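Local coordinates for uncharacterized protein (Magnetospirillum magneticum AMB-1, PDB 5MU5) that is probably a flagellin glycosyltransferase of the Maf family, attaching sugars to flagellin and so taking part in the formation of bacterial flagella, at residues S119-G130 with Q141-E151; V635-Y643 with L656-D664. All blocks are in the same frame, centred on the assembly; numbering follows the deposited sequence.

Contact 1 of 2, residues S119-G130 with Q141-E151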
loop_
_atom_site.group_PDB
_atom_site.type_symbol
_atom_site.label_atom_id
_atom_site.label_comp_id
_atom_site.label_asym_id
_atom_site.label_seq_id
_atom_site.Cartn_x
_atom_site.Cartn_y
_atom_site.Cartn_z
ATOM N N SER A 119 -20.763 -11.654 -19.155
ATOM C CA SER A 119 -20.240 -12.197 -17.903
ATOM C C SER A 119 -18.735 -12.268 -18.071
ATOM O O SER A 119 -18.250 -12.436 -19.186
ATOM C CB SER A 119 -20.786 -13.600 -17.614
ATOM O OG SER A 119 -22.069 -13.531 -17.032
ATOM N N GLY A 120 -17.998 -12.152 -16.977
ATOM C CA GLY A 120 -16.543 -12.217 -17.043
ATOM C C GLY A 120 -15.878 -11.778 -15.751
ATOM O O GLY A 120 -16.324 -12.145 -14.661
ATOM N N GLY A 121 -14.819 -10.986 -15.865
ATOM C CA GLY A 121 -14.070 -10.521 -14.699
ATOM C C GLY A 121 -12.953 -11.483 -14.316
ATOM O O GLY A 121 -13.114 -12.725 -14.382
ATOM N N PHE A 122 -11.821 -10.904 -13.919
ATOM C CA PHE A 122 -10.631 -11.660 -13.587
ATOM C C PHE A 122 -10.827 -12.458 -12.317
ATOM O O PHE A 122 -10.500 -13.643 -12.282
ATOM C CB PHE A 122 -9.449 -10.720 -13.402
ATOM C CG PHE A 122 -8.136 -11.421 -13.246
ATOM C CD1 PHE A 122 -7.757 -11.944 -12.023
ATOM C CD2 PHE A 122 -7.274 -11.541 -14.317
ATOM C CE1 PHE A 122 -6.543 -12.596 -11.865
ATOM C CE2 PHE A 122 -6.053 -12.175 -14.170
ATOM C CZ PHE A 122 -5.689 -12.717 -12.945
ATOM N N HIS A 123 -11.377 -11.796 -11.291
ATOM C CA HIS A 123 -11.541 -12.379 -9.966
ATOM C C HIS A 123 -12.961 -12.799 -9.694
ATOM O O HIS A 123 -13.916 -12.192 -10.178
ATOM C CB HIS A 123 -11.160 -11.365 -8.899
ATOM C CG HIS A 123 -9.729 -10.934 -8.948
ATOM N ND1 HIS A 123 -8.718 -11.712 -8.432
ATOM C CD2 HIS A 123 -9.140 -9.800 -9.396
ATOM C CE1 HIS A 123 -7.566 -11.081 -8.562
ATOM N NE2 HIS A 123 -7.793 -9.922 -9.157
ATOM N N MET A 124 -13.091 -13.856 -8.914
ATOM C CA MET A 124 -14.371 -14.312 -8.404
ATOM C C MET A 124 -14.223 -14.495 -6.914
ATOM O O MET A 124 -13.286 -15.167 -6.462
ATOM C CB MET A 124 -14.748 -15.650 -8.989
ATOM C CG MET A 124 -15.900 -16.280 -8.239
ATOM S SD MET A 124 -16.690 -17.544 -9.215
ATOM C CE MET A 124 -17.463 -16.488 -10.455
ATOM N N VAL A 125 -15.144 -13.920 -6.155
ATOM C CA VAL A 125 -15.118 -14.027 -4.695
ATOM C C VAL A 125 -16.372 -14.719 -4.157
ATOM O O VAL A 125 -17.476 -14.234 -4.333
ATOM C CB VAL A 125 -15.000 -12.647 -4.048
ATOM C CG1 VAL A 125 -15.033 -12.777 -2.531
ATOM C CG2 VAL A 125 -13.726 -11.949 -4.487
ATOM N N CYS A 126 -16.201 -15.849 -3.499
ATOM C CA CYS A 126 -17.317 -16.579 -2.909
ATOM C C CYS A 126 -17.274 -16.445 -1.415
ATOM O O CYS A 126 -16.311 -16.864 -0.762
ATOM C CB CYS A 126 -17.252 -18.056 -3.249
ATOM S SG CYS A 126 -17.232 -18.325 -5.015
ATOM N N LEU A 127 -18.313 -15.839 -0.871
ATOM C CA LEU A 127 -18.403 -15.655 0.551
ATOM C C LEU A 127 -19.267 -16.803 0.972
ATOM O O LEU A 127 -20.483 -16.784 0.795
ATOM C CB LEU A 127 -19.030 -14.309 0.860
ATOM C CG LEU A 127 -18.171 -13.257 0.167
ATOM C CD1 LEU A 127 -19.047 -12.201 -0.475
ATOM C CD2 LEU A 127 -17.159 -12.696 1.137
ATOM N N GLY A 128 -18.611 -17.834 1.473
ATOM C CA GLY A 128 -19.273 -19.079 1.781
ATOM C C GLY A 128 -19.033 -20.064 0.643
ATOM O O GLY A 128 -18.923 -19.682 -0.537
ATOM N N LEU A 129 -18.897 -21.330 1.017
ATOM C CA LEU A 129 -18.783 -22.423 0.070
ATOM C C LEU A 129 -20.000 -23.312 0.230
ATOM O O LEU A 129 -20.658 -23.654 -0.747
ATOM C CB LEU A 129 -17.509 -23.231 0.327
ATOM C CG LEU A 129 -17.291 -24.494 -0.510
ATOM C CD1 LEU A 129 -17.040 -24.143 -1.959
ATOM C CD2 LEU A 129 -16.120 -25.268 0.040
ATOM N N GLY A 130 -20.303 -23.681 1.473
ATOM C CA GLY A 130 -21.337 -24.654 1.710
ATOM C C GLY A 130 -20.816 -25.933 1.086
ATOM O O GLY A 130 -19.634 -26.245 1.247
ATOM N N GLN A 141 -19.926 -19.437 -16.120
ATOM C CA GLN A 141 -20.357 -18.108 -16.526
ATOM C C GLN A 141 -19.185 -17.153 -16.700
ATOM O O GLN A 141 -19.059 -16.505 -17.729
ATOM C CB GLN A 141 -21.332 -17.521 -15.501
ATOM C CG GLN A 141 -22.692 -18.221 -15.429
ATOM C CD GLN A 141 -23.506 -17.786 -14.221
ATOM O OE1 GLN A 141 -22.951 -17.353 -13.219
ATOM N NE2 GLN A 141 -24.821 -17.903 -14.307
ATOM N N ASP A 142 -18.316 -17.083 -15.700
ATOM C CA ASP A 142 -17.259 -16.070 -15.668
ATOM C C ASP A 142 -15.862 -16.514 -16.072
ATOM O O ASP A 142 -15.050 -15.677 -16.461
ATOM C CB ASP A 142 -17.181 -15.472 -14.264
ATOM C CG ASP A 142 -18.443 -14.721 -13.878
ATOM O OD1 ASP A 142 -19.001 -13.990 -14.724
ATOM O OD2 ASP A 142 -18.875 -14.848 -12.723
ATOM N N ASN A 143 -15.568 -17.806 -15.961
ATOM C CA ASN A 143 -14.219 -18.317 -16.199
ATOM C C ASN A 143 -13.136 -17.424 -15.538
ATOM O O ASN A 143 -12.254 -16.879 -16.204
ATOM C CB ASN A 143 -13.998 -18.469 -17.691
ATOM C CG ASN A 143 -12.716 -19.211 -18.017
ATOM O OD1 ASN A 143 -12.421 -20.273 -17.446
ATOM N ND2 ASN A 143 -11.943 -18.663 -18.952
ATOM N N PRO A 144 -13.233 -17.242 -14.212
ATOM C CA PRO A 144 -12.312 -16.360 -13.530
ATOM C C PRO A 144 -10.889 -16.913 -13.519
ATOM O O PRO A 144 -10.700 -18.100 -13.636
ATOM C CB PRO A 144 -12.880 -16.303 -12.108
ATOM C CG PRO A 144 -13.558 -17.620 -11.939
ATOM C CD PRO A 144 -14.178 -17.872 -13.280
ATOM N N ALA A 145 -9.905 -16.034 -13.425
ATOM C CA ALA A 145 -8.518 -16.432 -13.337
ATOM C C ALA A 145 -8.106 -16.522 -11.864
ATOM O O ALA A 145 -7.186 -17.240 -11.545
ATOM C CB ALA A 145 -7.653 -15.413 -14.046
ATOM N N GLY A 146 -8.763 -15.742 -11.002
ATOM C CA GLY A 146 -8.500 -15.693 -9.563
ATOM C C GLY A 146 -9.778 -16.072 -8.830
ATOM O O GLY A 146 -10.840 -15.502 -9.082
ATOM N N ILE A 147 -9.689 -17.080 -7.962
ATOM C CA ILE A 147 -10.859 -17.619 -7.279
ATOM C C ILE A 147 -10.540 -17.625 -5.806
ATOM O O ILE A 147 -9.549 -18.216 -5.360
ATOM C CB ILE A 147 -11.180 -19.041 -7.760
ATOM C CG1 ILE A 147 -11.420 -19.030 -9.277
ATOM C CG2 ILE A 147 -12.401 -19.590 -7.019
ATOM C CD1 ILE A 147 -11.619 -20.412 -9.866
ATOM N N HIS A 148 -11.399 -16.958 -5.053
ATOM C CA HIS A 148 -11.176 -16.719 -3.644
ATOM C C HIS A 148 -12.421 -17.142 -2.888
ATOM O O HIS A 148 -13.516 -16.603 -3.070
ATOM C CB HIS A 148 -10.882 -15.243 -3.450
ATOM C CG HIS A 148 -9.921 -14.705 -4.454
ATOM N ND1 HIS A 148 -8.577 -14.993 -4.409
ATOM C CD2 HIS A 148 -10.101 -13.927 -5.546
ATOM C CE1 HIS A 148 -7.966 -14.405 -5.420
ATOM N NE2 HIS A 148 -8.874 -13.766 -6.133
ATOM N N ILE A 149 -12.244 -18.114 -2.024
ATOM C CA ILE A 149 -13.362 -18.682 -1.334
ATOM C C ILE A 149 -13.156 -18.470 0.142
ATOM O O ILE A 149 -12.136 -18.825 0.694
ATOM C CB ILE A 149 -13.469 -20.172 -1.661
ATOM C CG1 ILE A 149 -13.643 -20.343 -3.177
ATOM C CG2 ILE A 149 -14.620 -20.797 -0.883
ATOM C CD1 ILE A 149 -13.536 -21.772 -3.668
ATOM N N VAL A 150 -14.150 -17.869 0.773
ATOM C CA VAL A 150 -14.122 -17.662 2.184
ATOM C C VAL A 150 -15.089 -18.672 2.737
ATOM O O VAL A 150 -16.221 -18.728 2.293
ATOM C CB VAL A 150 -14.607 -16.254 2.535
ATOM C CG1 VAL A 150 -14.635 -16.056 4.040
ATOM C CG2 VAL A 150 -13.722 -15.231 1.859
ATOM N N GLU A 151 -14.642 -19.497 3.676
ATOM C CA GLU A 151 -15.546 -20.461 4.294
ATOM C C GLU A 151 -15.209 -20.543 5.753
ATOM O O GLU A 151 -14.216 -21.168 6.118
ATOM C CB GLU A 151 -15.431 -21.819 3.637
ATOM C CG GLU A 151 -16.305 -22.882 4.293
ATOM C CD GLU A 151 -17.741 -22.423 4.487
ATOM O OE1 GLU A 151 -18.554 -22.549 3.550
ATOM O OE2 GLU A 151 -18.064 -21.968 5.596
HETATM O O HOH W 1 -13.241 -13.805 -16.620
#
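His123 to Leu127 and Gly146 to Val150 run side by side as parallel strands, the two rails of a beta-alpha-beta crossover in a Rossmann-like sheet. The bonds are regular, from Met124 N to Gly146 O (2.8 Å) through to Gly128 N on Val150 O. At the start, Phe122 O is gripped twice, by Ala145 N in the carbonyl plane and by Gly146 N tilted from it. Packing is close here: the methyl of Ala145 sits over the centre of the Phe122 ring, CB to CZ 3.5 Å. On the sheet face of His123 and His148, the imidazoles meet rim to rim, ND1 of His123 hydrogen-bonded to NE2 of His148 at 3.1 Å, while Cys203 O and Asn181 engage their other ends. Met124 CB instead rests on Pro144 CB (3.7 Å) on the other face. The far end is locked by Glu151. Its chain bends about the CB-CG bond (chi2 49°) toward the glycine-rich turn, where Glu151 OE1 accepts from Leu129 N (2.8 Å), which comes in from above the carboxylate plane, and from Gly130 N (2.9 Å), nearly along the C-O axis; OE2 turns to Tyr216 and Asn153. A glutamine in its place would put an NH2 donor where one oxygen now accepts, and would probably leave either the amides of Leu129 and Gly130 or that of Asn153 without an acceptor. The opposite end is looser and partly open to solvent: Ser119 to Gly121 pass Gln141 and Asp142 with a water between Gly121 O and Asp142 O, and the carboxylate of Asp142 is claimed by Arg79 and Arg211. Strands 180-183 and 211-214 flank the pair, helix 134-142 covers the Met124 face, and helix 188-202 packs against the histidines.

Contact 2 of 2, residues V635-Y643 with L656-D664; sequences VMTLQVEWY and LFDKVTGWD
The indole of Trp663 lies against Trp642 in a T-shaped pair: its six-membered edge points at one face of Trp642, the planes 70° apart, with Trp663 CZ3 3.7 Å from Trp642 CD2. One face of Trp663 carries Gln639, whose CG stands above the centre of the six-membered ring at 3.7 Å in a CH-pi contact, while Gln639 NE2 lies over the five-membered part, 3.4 Å from Trp663 CG, the amide steeply tilted to the ring. Leu638 CB and Val635 CG1 add apolar contacts around the same indole. The setting is an antiparallel helical hairpin in the Maf helical bundle, formed by the long helix 618-646 and the short helix 653-661, with segment axes 12.1 Å apart at 149°. So wide a spacing leaves the large side chains to bridge the gap. Trp642 holds CG anti to its backbone nitrogen (chi1 168°), which carries the indole across to the second helix; there CZ3 meets Val660 CG1 at 3.6 Å, and CH2 meets Lys659 CB. Leu656 divides its branches, CD1 against Trp642 and CD2 at the edge of the Tyr643 ring, 4.1 Å from CE1. Trp663 follows the last turn of helix 653-661 and folds back over the first helix, closing the hairpin near the C-terminus of the chain. Phe650, in the connection, meets Trp642 in a second edge-to-face pair, and helix 242-257 borders the buried side, where His243 NE2 is hydrogen-bonded to Gln639 OE1. The other half of that amide is also tied: a water accepts from Gln639 NE2 at 2.9 Å and donates to Val660 O at 3.1 Å.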
loop_
_atom_site.group_PDB
_atom_site.type_symbol
_atom_site.label_atom_id
_atom_site.label_comp_id
_atom_site.label_asym_id
_atom_site.label_seq_id
_atom_site.Cartn_x
_atom_site.Cartn_y
_atom_site.Cartn_z
ATOM N N VAL A 635 6.914 5.809 -25.961
ATOM C CA VAL A 635 7.141 7.067 -25.263
ATOM C C VAL A 635 7.880 6.842 -23.920
ATOM O O VAL A 635 8.810 7.573 -23.592
ATOM C CB VAL A 635 5.810 7.819 -25.018
ATOM C CG1 VAL A 635 5.985 8.950 -24.007
ATOM C CG2 VAL A 635 5.256 8.354 -26.333
ATOM N N MET A 636 7.476 5.832 -23.160
ATOM C CA MET A 636 8.126 5.529 -21.893
ATOM C C MET A 636 9.598 5.146 -22.105
ATOM O O MET A 636 10.478 5.546 -21.344
ATOM C CB MET A 636 7.419 4.379 -21.176
ATOM C CG MET A 636 6.026 4.717 -20.691
ATOM S SD MET A 636 5.194 3.324 -19.902
ATOM C CE MET A 636 5.991 3.338 -18.296
ATOM N N THR A 637 9.841 4.351 -23.136
ATOM C CA THR A 637 11.170 3.917 -23.495
ATOM C C THR A 637 12.066 5.122 -23.755
ATOM O O THR A 637 13.164 5.215 -23.210
ATOM C CB THR A 637 11.097 3.018 -24.747
ATOM O OG1 THR A 637 10.478 1.773 -24.390
ATOM C CG2 THR A 637 12.477 2.767 -25.347
ATOM N N LEU A 638 11.585 6.043 -24.583
ATOM C CA LEU A 638 12.356 7.238 -24.916
ATOM C C LEU A 638 12.562 8.140 -23.726
ATOM O O LEU A 638 13.611 8.755 -23.610
ATOM C CB LEU A 638 11.676 8.028 -26.030
ATOM C CG LEU A 638 11.693 7.312 -27.374
ATOM C CD1 LEU A 638 10.698 7.991 -28.299
ATOM C CD2 LEU A 638 13.097 7.287 -27.976
ATOM N N GLN A 639 11.565 8.229 -22.850
ATOM C CA GLN A 639 11.676 9.092 -21.658
ATOM C C GLN A 639 12.724 8.572 -20.690
ATOM O O GLN A 639 13.519 9.335 -20.132
ATOM C CB GLN A 639 10.325 9.227 -20.956
ATOM C CG GLN A 639 9.411 10.196 -21.672
ATOM C CD GLN A 639 8.179 10.561 -20.880
ATOM O OE1 GLN A 639 7.936 10.031 -19.805
ATOM N NE2 GLN A 639 7.378 11.475 -21.426
ATOM N N VAL A 640 12.732 7.255 -20.528
ATOM C CA VAL A 640 13.673 6.589 -19.646
ATOM C C VAL A 640 15.111 6.823 -20.098
ATOM O O VAL A 640 15.970 7.153 -19.273
ATOM C CB VAL A 640 13.345 5.080 -19.546
ATOM C CG1 VAL A 640 14.519 4.266 -19.017
ATOM C CG2 VAL A 640 12.116 4.875 -18.670
ATOM N N GLU A 641 15.358 6.659 -21.401
ATOM C CA GLU A 641 16.697 6.805 -21.967
ATOM C C GLU A 641 17.178 8.243 -21.885
ATOM O O GLU A 641 18.329 8.503 -21.549
ATOM C CB GLU A 641 16.733 6.312 -23.416
ATOM C CG GLU A 641 16.622 4.794 -23.527
ATOM C CD GLU A 641 16.452 4.297 -24.961
ATOM O OE1 GLU A 641 16.314 5.124 -25.896
ATOM O OE2 GLU A 641 16.430 3.058 -25.152
ATOM N N TRP A 642 16.291 9.169 -22.211
ATOM C CA TRP A 642 16.570 10.590 -22.045
ATOM C C TRP A 642 16.836 10.962 -20.575
ATOM O O TRP A 642 17.721 11.761 -20.281
ATOM C CB TRP A 642 15.379 11.381 -22.577
ATOM C CG TRP A 642 15.379 12.820 -22.224
ATOM C CD1 TRP A 642 16.051 13.811 -22.862
ATOM C CD2 TRP A 642 14.641 13.447 -21.162
ATOM N NE1 TRP A 642 15.791 15.019 -22.259
ATOM C CE2 TRP A 642 14.935 14.822 -21.208
ATOM C CE3 TRP A 642 13.769 12.976 -20.170
ATOM C CZ2 TRP A 642 14.380 15.741 -20.310
ATOM C CZ3 TRP A 642 13.226 13.889 -19.270
ATOM C CH2 TRP A 642 13.537 15.257 -19.352
ATOM N N TYR A 643 16.058 10.384 -19.659
ATOM C CA TYR A 643 16.178 10.692 -18.236
ATOM C C TYR A 643 17.498 10.238 -17.658
ATOM O O TYR A 643 18.142 11.001 -16.947
ATOM C CB TYR A 643 15.035 10.059 -17.448
ATOM C CG TYR A 643 15.269 9.935 -15.972
ATOM C CD1 TYR A 643 15.048 10.999 -15.123
ATOM C CD2 TYR A 643 15.689 8.736 -15.423
ATOM C CE1 TYR A 643 15.260 10.879 -13.757
ATOM C CE2 TYR A 643 15.880 8.598 -14.059
ATOM C CZ TYR A 643 15.673 9.672 -13.226
ATOM O OH TYR A 643 15.871 9.539 -11.862
ATOM N N LEU A 656 12.741 18.955 -14.321
ATOM C CA LEU A 656 12.451 17.608 -14.818
ATOM C C LEU A 656 10.964 17.410 -15.117
ATOM O O LEU A 656 10.597 16.908 -16.203
ATOM C CB LEU A 656 12.905 16.564 -13.806
ATOM C CG LEU A 656 12.485 15.123 -14.065
ATOM C CD1 LEU A 656 12.885 14.653 -15.457
ATOM C CD2 LEU A 656 13.147 14.257 -13.013
ATOM N N PHE A 657 10.135 17.812 -14.150
ATOM C CA PHE A 657 8.682 17.690 -14.245
ATOM C C PHE A 657 8.130 18.533 -15.387
ATOM O O PHE A 657 7.263 18.074 -16.117
ATOM C CB PHE A 657 7.974 18.045 -12.915
ATOM C CG PHE A 657 6.514 17.683 -12.903
ATOM C CD1 PHE A 657 6.117 16.347 -12.794
ATOM C CD2 PHE A 657 5.528 18.663 -13.033
ATOM C CE1 PHE A 657 4.771 15.994 -12.812
ATOM C CE2 PHE A 657 4.180 18.319 -13.030
ATOM C CZ PHE A 657 3.801 16.981 -12.924
ATOM N N ASP A 658 8.622 19.755 -15.539
ATOM C CA ASP A 658 8.204 20.620 -16.654
ATOM C C ASP A 658 8.477 19.987 -18.022
ATOM O O ASP A 658 7.633 20.045 -18.923
ATOM C CB ASP A 658 8.887 21.995 -16.581
ATOM C CG ASP A 658 8.204 22.939 -15.585
ATOM O OD1 ASP A 658 7.182 22.529 -14.986
ATOM O OD2 ASP A 658 8.681 24.091 -15.408
ATOM N N LYS A 659 9.647 19.369 -18.159
ATOM C CA LYS A 659 10.053 18.770 -19.425
ATOM C C LYS A 659 9.356 17.460 -19.781
ATOM O O LYS A 659 8.920 17.315 -20.919
ATOM C CB LYS A 659 11.553 18.617 -19.461
ATOM C CG LYS A 659 12.217 19.973 -19.459
ATOM C CD LYS A 659 13.710 19.837 -19.580
ATOM C CE LYS A 659 14.353 21.197 -19.702
ATOM N NZ LYS A 659 15.780 21.015 -20.075
ATOM N N VAL A 660 9.203 16.520 -18.845
ATOM C CA VAL A 660 8.403 15.323 -19.171
ATOM C C VAL A 660 6.948 15.725 -19.425
ATOM O O VAL A 660 6.283 15.142 -20.273
ATOM C CB VAL A 660 8.460 14.204 -18.114
ATOM C CG1 VAL A 660 9.876 13.671 -17.997
ATOM C CG2 VAL A 660 7.915 14.667 -16.765
ATOM N N THR A 661 6.470 16.736 -18.707
ATOM C CA THR A 661 5.119 17.278 -18.903
ATOM C C THR A 661 4.971 17.825 -20.312
ATOM O O THR A 661 3.958 17.588 -20.952
ATOM C CB THR A 661 4.798 18.416 -17.884
ATOM O OG1 THR A 661 4.672 17.864 -16.563
ATOM C CG2 THR A 661 3.487 19.191 -18.245
ATOM N N GLY A 662 5.982 18.558 -20.781
ATOM C CA GLY A 662 5.953 19.166 -22.113
ATOM C C GLY A 662 6.369 18.236 -23.250
ATOM O O GLY A 662 6.528 18.671 -24.387
ATOM N N TRP A 663 6.523 16.950 -22.946
ATOM C CA TRP A 663 6.944 15.956 -23.927
ATOM C C TRP A 663 5.953 15.899 -25.101
ATOM O O TRP A 663 4.801 15.530 -24.920
ATOM C CB TRP A 663 7.064 14.587 -23.237
ATOM C CG TRP A 663 7.832 13.597 -24.016
ATOM C CD1 TRP A 663 7.355 12.784 -24.997
ATOM C CD2 TRP A 663 9.230 13.299 -23.883
ATOM N NE1 TRP A 663 8.368 12.009 -25.494
ATOM C CE2 TRP A 663 9.531 12.305 -24.835
ATOM C CE3 TRP A 663 10.256 13.781 -23.056
ATOM C CZ2 TRP A 663 10.819 11.773 -24.988
ATOM C CZ3 TRP A 663 11.532 13.258 -23.215
ATOM C CH2 TRP A 663 11.800 12.262 -24.176
ATOM N N ASP A 664 6.405 16.275 -26.298
ATOM C CA ASP A 664 5.535 16.298 -27.490
ATOM C C ASP A 664 5.805 15.073 -28.382
ATOM O O ASP A 664 6.937 14.587 -28.477
ATOM C CB ASP A 664 5.727 17.611 -28.295
ATOM C CG ASP A 664 4.857 18.798 -27.782
ATOM O OD1 ASP A 664 4.423 18.820 -26.601
ATOM O OD2 ASP A 664 4.615 19.731 -28.599
HETATM O O HOH W 2 4.823 12.451 -20.523
#

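Contact 1 comes first along the chain, in the Maf N-terminal range, and contact 2 comes at the very end, in the helical bundle range; between them in sequence runs the large mixed sheet, many of whose strands fall in the MptE-like range. The centres are 41 Å apart and the nearest atoms about 20 Å, and the two share no strand or helix. Each nevertheless touches the other's part of the chain: Phe122 and Ala145 of contact 1 pack on helix 568-579 of the bundle, whereas Gln639 and Thr661 of contact 2 touch helix 92-107 from the N-terminal range. The N-terminal and helical-bundle parts thus pack directly on each other, although far apart in sequence.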